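Local structure of putative ribose 5-phosphate isomerase (6FXW) at residues R7-A15 against T45-V56. The protein probably interconverts ribose 5-phosphate and ribulose 5-phosphate in the pentose phosphate pathway, as a type B ribose 5-phosphate isomerase of the LacAB/RpiB family. Numbering follows the deposited sequence.
Sequences RVALGCDHA and TSVDYPDYAAQV. With SO4 (sulfate ion), chain B.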
loop_
_atom_site.group_PDB
_atom_site.type_symbol
_atom_site.label_atom_id
_atom_site.label_comp_id
_atom_site.label_asym_id
_atom_site.label_seq_id
_atom_site.Cartn_x
_atom_site.Cartn_y
_atom_site.Cartn_z
ATOM N N ARG A 7 9.344 18.896 -18.571
ATOM C CA ARG A 7 8.138 19.008 -19.407
ATOM C C ARG A 7 7.388 17.684 -19.289
ATOM O O ARG A 7 7.979 16.665 -19.625
ATOM C CB ARG A 7 8.427 19.267 -20.853
ATOM C CG ARG A 7 8.888 20.695 -21.036
ATOM C CD ARG A 7 9.275 20.930 -22.508
ATOM N NE ARG A 7 8.252 20.700 -23.490
ATOM C CZ ARG A 7 7.315 21.630 -23.843
ATOM N NH1 ARG A 7 7.275 22.844 -23.271
ATOM N NH2 ARG A 7 6.440 21.397 -24.797
ATOM N N VAL A 8 6.168 17.743 -18.777
ATOM C CA VAL A 8 5.417 16.524 -18.360
ATOM C C VAL A 8 4.231 16.340 -19.298
ATOM O O VAL A 8 3.352 17.241 -19.436
ATOM C CB VAL A 8 4.968 16.652 -16.906
ATOM C CG1 VAL A 8 4.120 15.394 -16.563
ATOM C CG2 VAL A 8 6.153 16.868 -15.958
ATOM N N ALA A 9 4.101 15.169 -19.882
ATOM C CA ALA A 9 2.911 14.752 -20.573
ATOM C C ALA A 9 2.077 13.833 -19.652
ATOM O O ALA A 9 2.587 12.814 -19.209
ATOM C CB ALA A 9 3.273 13.998 -21.851
ATOM N N LEU A 10 0.842 14.211 -19.460
ATOM C CA LEU A 10 -0.084 13.483 -18.573
ATOM C C LEU A 10 -1.134 12.846 -19.448
ATOM O O LEU A 10 -1.887 13.571 -20.143
ATOM C CB LEU A 10 -0.762 14.424 -17.571
ATOM C CG LEU A 10 -1.915 13.828 -16.787
ATOM C CD1 LEU A 10 -1.387 12.802 -15.801
ATOM C CD2 LEU A 10 -2.709 14.877 -15.987
ATOM N N GLY A 11 -1.271 11.537 -19.416
ATOM C CA GLY A 11 -2.327 10.826 -20.157
ATOM C C GLY A 11 -3.149 9.976 -19.226
ATOM O O GLY A 11 -2.659 9.498 -18.191
ATOM N N CYS A 12 -4.370 9.735 -19.572
ATOM C CA CYS A 12 -5.165 8.874 -18.746
ATOM C C CYS A 12 -6.302 8.345 -19.581
ATOM O O CYS A 12 -6.516 8.759 -20.722
ATOM C CB CYS A 12 -5.682 9.607 -17.494
ATOM S SG CYS A 12 -6.822 10.955 -17.969
ATOM N N ASP A 13 -6.986 7.350 -19.000
ATOM C CA ASP A 13 -8.253 6.868 -19.564
ATOM C C ASP A 13 -9.403 7.520 -18.781
ATOM O O ASP A 13 -9.185 8.444 -17.978
ATOM C CB ASP A 13 -8.307 5.356 -19.693
ATOM C CG ASP A 13 -8.404 4.606 -18.348
ATOM O OD1 ASP A 13 -8.493 5.258 -17.297
ATOM O OD2 ASP A 13 -8.518 3.384 -18.402
ATOM N N HIS A 14 -10.586 7.007 -18.937
ATOM C CA HIS A 14 -11.761 7.628 -18.352
ATOM C C HIS A 14 -11.768 7.422 -16.833
ATOM O O HIS A 14 -12.475 8.113 -16.121
ATOM C CB HIS A 14 -13.022 7.010 -18.900
ATOM C CG HIS A 14 -13.007 5.558 -18.875
ATOM N ND1 HIS A 14 -12.310 4.803 -19.800
ATOM C CD2 HIS A 14 -13.484 4.706 -17.928
ATOM C CE1 HIS A 14 -12.365 3.536 -19.407
ATOM N NE2 HIS A 14 -13.115 3.449 -18.299
ATOM N N ALA A 15 -10.991 6.468 -16.336
ATOM C CA ALA A 15 -11.015 6.267 -14.862
ATOM C C ALA A 15 -10.580 7.551 -14.141
ATOM O O ALA A 15 -11.038 7.842 -13.000
ATOM C CB ALA A 15 -10.122 5.164 -14.485
ATOM N N THR A 45 -16.377 10.183 -21.953
ATOM C CA THR A 45 -16.638 8.971 -22.753
ATOM C C THR A 45 -15.744 7.796 -22.226
ATOM O O THR A 45 -14.724 8.008 -21.597
ATOM C CB THR A 45 -16.377 9.311 -24.256
ATOM O OG1 THR A 45 -15.057 9.901 -24.406
ATOM C CG2 THR A 45 -17.432 10.333 -24.823
ATOM N N SER A 46 -16.154 6.578 -22.470
ATOM C CA SER A 46 -15.275 5.430 -22.185
ATOM C C SER A 46 -14.222 5.388 -23.271
ATOM O O SER A 46 -14.531 5.454 -24.442
ATOM C CB SER A 46 -16.126 4.171 -22.259
ATOM O OG SER A 46 -15.360 3.123 -21.801
ATOM N N VAL A 47 -12.939 5.130 -22.873
ATOM C CA VAL A 47 -11.903 5.044 -23.797
ATOM C C VAL A 47 -10.936 3.898 -23.425
ATOM O O VAL A 47 -11.139 3.296 -22.364
ATOM C CB VAL A 47 -11.183 6.380 -23.949
ATOM C CG1 VAL A 47 -12.100 7.534 -24.374
ATOM C CG2 VAL A 47 -10.555 6.805 -22.620
ATOM N N ASP A 48 -9.971 3.658 -24.285
ATOM C CA ASP A 48 -9.042 2.538 -24.100
ATOM C C ASP A 48 -7.660 3.014 -23.736
ATOM O O ASP A 48 -6.987 3.655 -24.483
ATOM C CB ASP A 48 -9.033 1.727 -25.376
ATOM C CG ASP A 48 -10.377 1.063 -25.652
ATOM O OD1 ASP A 48 -11.157 0.758 -24.756
ATOM O OD2 ASP A 48 -10.620 0.891 -26.893
ATOM N N TYR A 49 -7.181 2.649 -22.520
ATOM C CA TYR A 49 -5.970 3.200 -22.024
ATOM C C TYR A 49 -4.758 3.040 -22.974
ATOM O O TYR A 49 -3.872 3.910 -22.990
ATOM C CB TYR A 49 -5.649 2.593 -20.603
ATOM C CG TYR A 49 -5.450 1.108 -20.593
ATOM C CD1 TYR A 49 -4.241 0.462 -20.875
ATOM C CD2 TYR A 49 -6.516 0.289 -20.197
ATOM C CE1 TYR A 49 -4.111 -0.879 -20.863
ATOM C CE2 TYR A 49 -6.382 -1.098 -20.184
ATOM C CZ TYR A 49 -5.189 -1.707 -20.557
ATOM O OH TYR A 49 -5.070 -3.109 -20.578
ATOM N N PRO A 50 -4.586 1.913 -23.750
ATOM C CA PRO A 50 -3.410 1.888 -24.605
ATOM C C PRO A 50 -3.285 3.018 -25.580
ATOM O O PRO A 50 -2.156 3.424 -25.909
ATOM C CB PRO A 50 -3.554 0.545 -25.327
ATOM C CG PRO A 50 -4.430 -0.299 -24.389
ATOM C CD PRO A 50 -5.394 0.686 -23.869
ATOM N N ASP A 51 -4.418 3.537 -26.011
ATOM C CA ASP A 51 -4.339 4.642 -26.948
ATOM C C ASP A 51 -3.691 5.911 -26.339
ATOM O O ASP A 51 -2.968 6.648 -27.048
ATOM C CB ASP A 51 -5.701 4.987 -27.510
ATOM C CG ASP A 51 -6.366 3.827 -28.331
ATOM O OD1 ASP A 51 -5.602 3.132 -29.048
ATOM O OD2 ASP A 51 -7.595 3.604 -28.202
ATOM N N TYR A 52 -3.975 6.181 -25.067
ATOM C CA TYR A 52 -3.418 7.312 -24.379
ATOM C C TYR A 52 -2.007 7.070 -23.868
ATOM O O TYR A 52 -1.182 7.989 -23.900
ATOM C CB TYR A 52 -4.415 7.715 -23.264
ATOM C CG TYR A 52 -5.743 8.205 -23.886
ATOM C CD1 TYR A 52 -5.887 9.485 -24.306
ATOM C CD2 TYR A 52 -6.747 7.325 -24.153
ATOM C CE1 TYR A 52 -7.041 9.878 -24.948
ATOM C CE2 TYR A 52 -7.888 7.717 -24.820
ATOM C CZ TYR A 52 -8.000 8.981 -25.216
ATOM O OH TYR A 52 -9.126 9.407 -25.889
ATOM N N ALA A 53 -1.700 5.808 -23.497
ATOM C CA ALA A 53 -0.328 5.460 -23.276
ATOM C C ALA A 53 0.538 5.808 -24.468
ATOM O O ALA A 53 1.598 6.412 -24.372
ATOM C CB ALA A 53 -0.194 3.996 -22.985
ATOM N N ALA A 54 0.018 5.469 -25.679
ATOM C CA ALA A 54 0.788 5.708 -26.900
ATOM C C ALA A 54 0.996 7.200 -27.126
ATOM O O ALA A 54 2.112 7.617 -27.539
ATOM C CB ALA A 54 0.071 5.043 -28.064
ATOM N N GLN A 55 -0.006 8.023 -26.915
ATOM C CA GLN A 55 0.158 9.465 -27.016
ATOM C C GLN A 55 1.284 10.015 -26.200
ATOM O O GLN A 55 2.139 10.799 -26.650
ATOM C CB GLN A 55 -1.124 10.287 -26.753
ATOM C CG GLN A 55 -2.240 10.118 -27.723
ATOM C CD GLN A 55 -3.338 11.144 -27.544
ATOM O OE1 GLN A 55 -4.503 10.753 -27.364
ATOM N NE2 GLN A 55 -3.014 12.479 -27.597
ATOM N N VAL A 56 1.348 9.599 -24.944
ATOM C CA VAL A 56 2.365 10.111 -24.016
ATOM C C VAL A 56 3.764 9.572 -24.445
ATOM O O VAL A 56 4.797 10.290 -24.448
ATOM C CB VAL A 56 2.040 9.668 -22.565
ATOM C CG1 VAL A 56 3.168 9.966 -21.641
ATOM C CG2 VAL A 56 0.853 10.470 -22.068
HETATM S S SO4 B . -13.882 0.038 -16.766
HETATM O O1 SO4 B . -15.217 -0.535 -16.333
HETATM O O2 SO4 B . -13.845 1.468 -16.461
HETATM O O3 SO4 B . -12.877 -0.780 -15.896
HETATM O O4 SO4 B . -13.798 -0.207 -18.177
HETATM O O HOH W 1 -9.260 2.040 -20.654
#
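Val56 and Ala9 make the apolar part of the contact, where helix 49-56 runs antiparallel to strand 7-12 at 172°. Their axes approach to 7.2 Å. Strand 6-12 lies between strands 33-38 and 67-72 of the parallel sheet, and helix 49-61, the connection of the beta-alpha-beta crossover between those two, lies along its face. Val56 sets its two methyls against successive points on the helix-facing side of the strand. Val56 CG1, anti to the backbone N, meets Ala9 CB at 4.0 Å; CG2 lies 3.6 Å from Gly11 N. Gly11 has no side chain on this face, consistent with the methyl lying directly on its backbone. One turn earlier, Tyr52 CG, the root of the ring, stands 3.3 Å from Cys12 O, a carbonyl with no hydrogen-bond partner in the model.

Beyond the strand end, polar contacts take over. A bridging water donates to Asp13 OD2 (2.7 Å) and to Val47 O, and accepts from Tyr49 N, tying Val47 and Tyr49 to Asp13. The other carboxylate oxygen, OD1, accepts from Ala15 N in an Asx turn, reached from above the carboxylate plane. Asp13 lies alongside Tyr49, the carboxylate and ring planes 70° apart; the Tyr49 hydroxyl is hydrogen-bonded to Asn106 of the second subunit.

The 45-47 loop lies over one face of the His14 ring and along part of its edge. Ser46 OG sits over that face, displaced toward the rim, and Ser46 CA makes an off-centre CH-pi contact. Val47 O lies at the ring edge, in plane, and His14 NE2 donates to sulfate O2 at 2.8 Å with an angle of 160°.

The sulfate, probably from the crystallisation liquor, is also bound by Arg116 and by Arg140 and Arg144 of the second subunit. These donors form an anion site at the subunit interface, consistent with a place for a substrate phosphate.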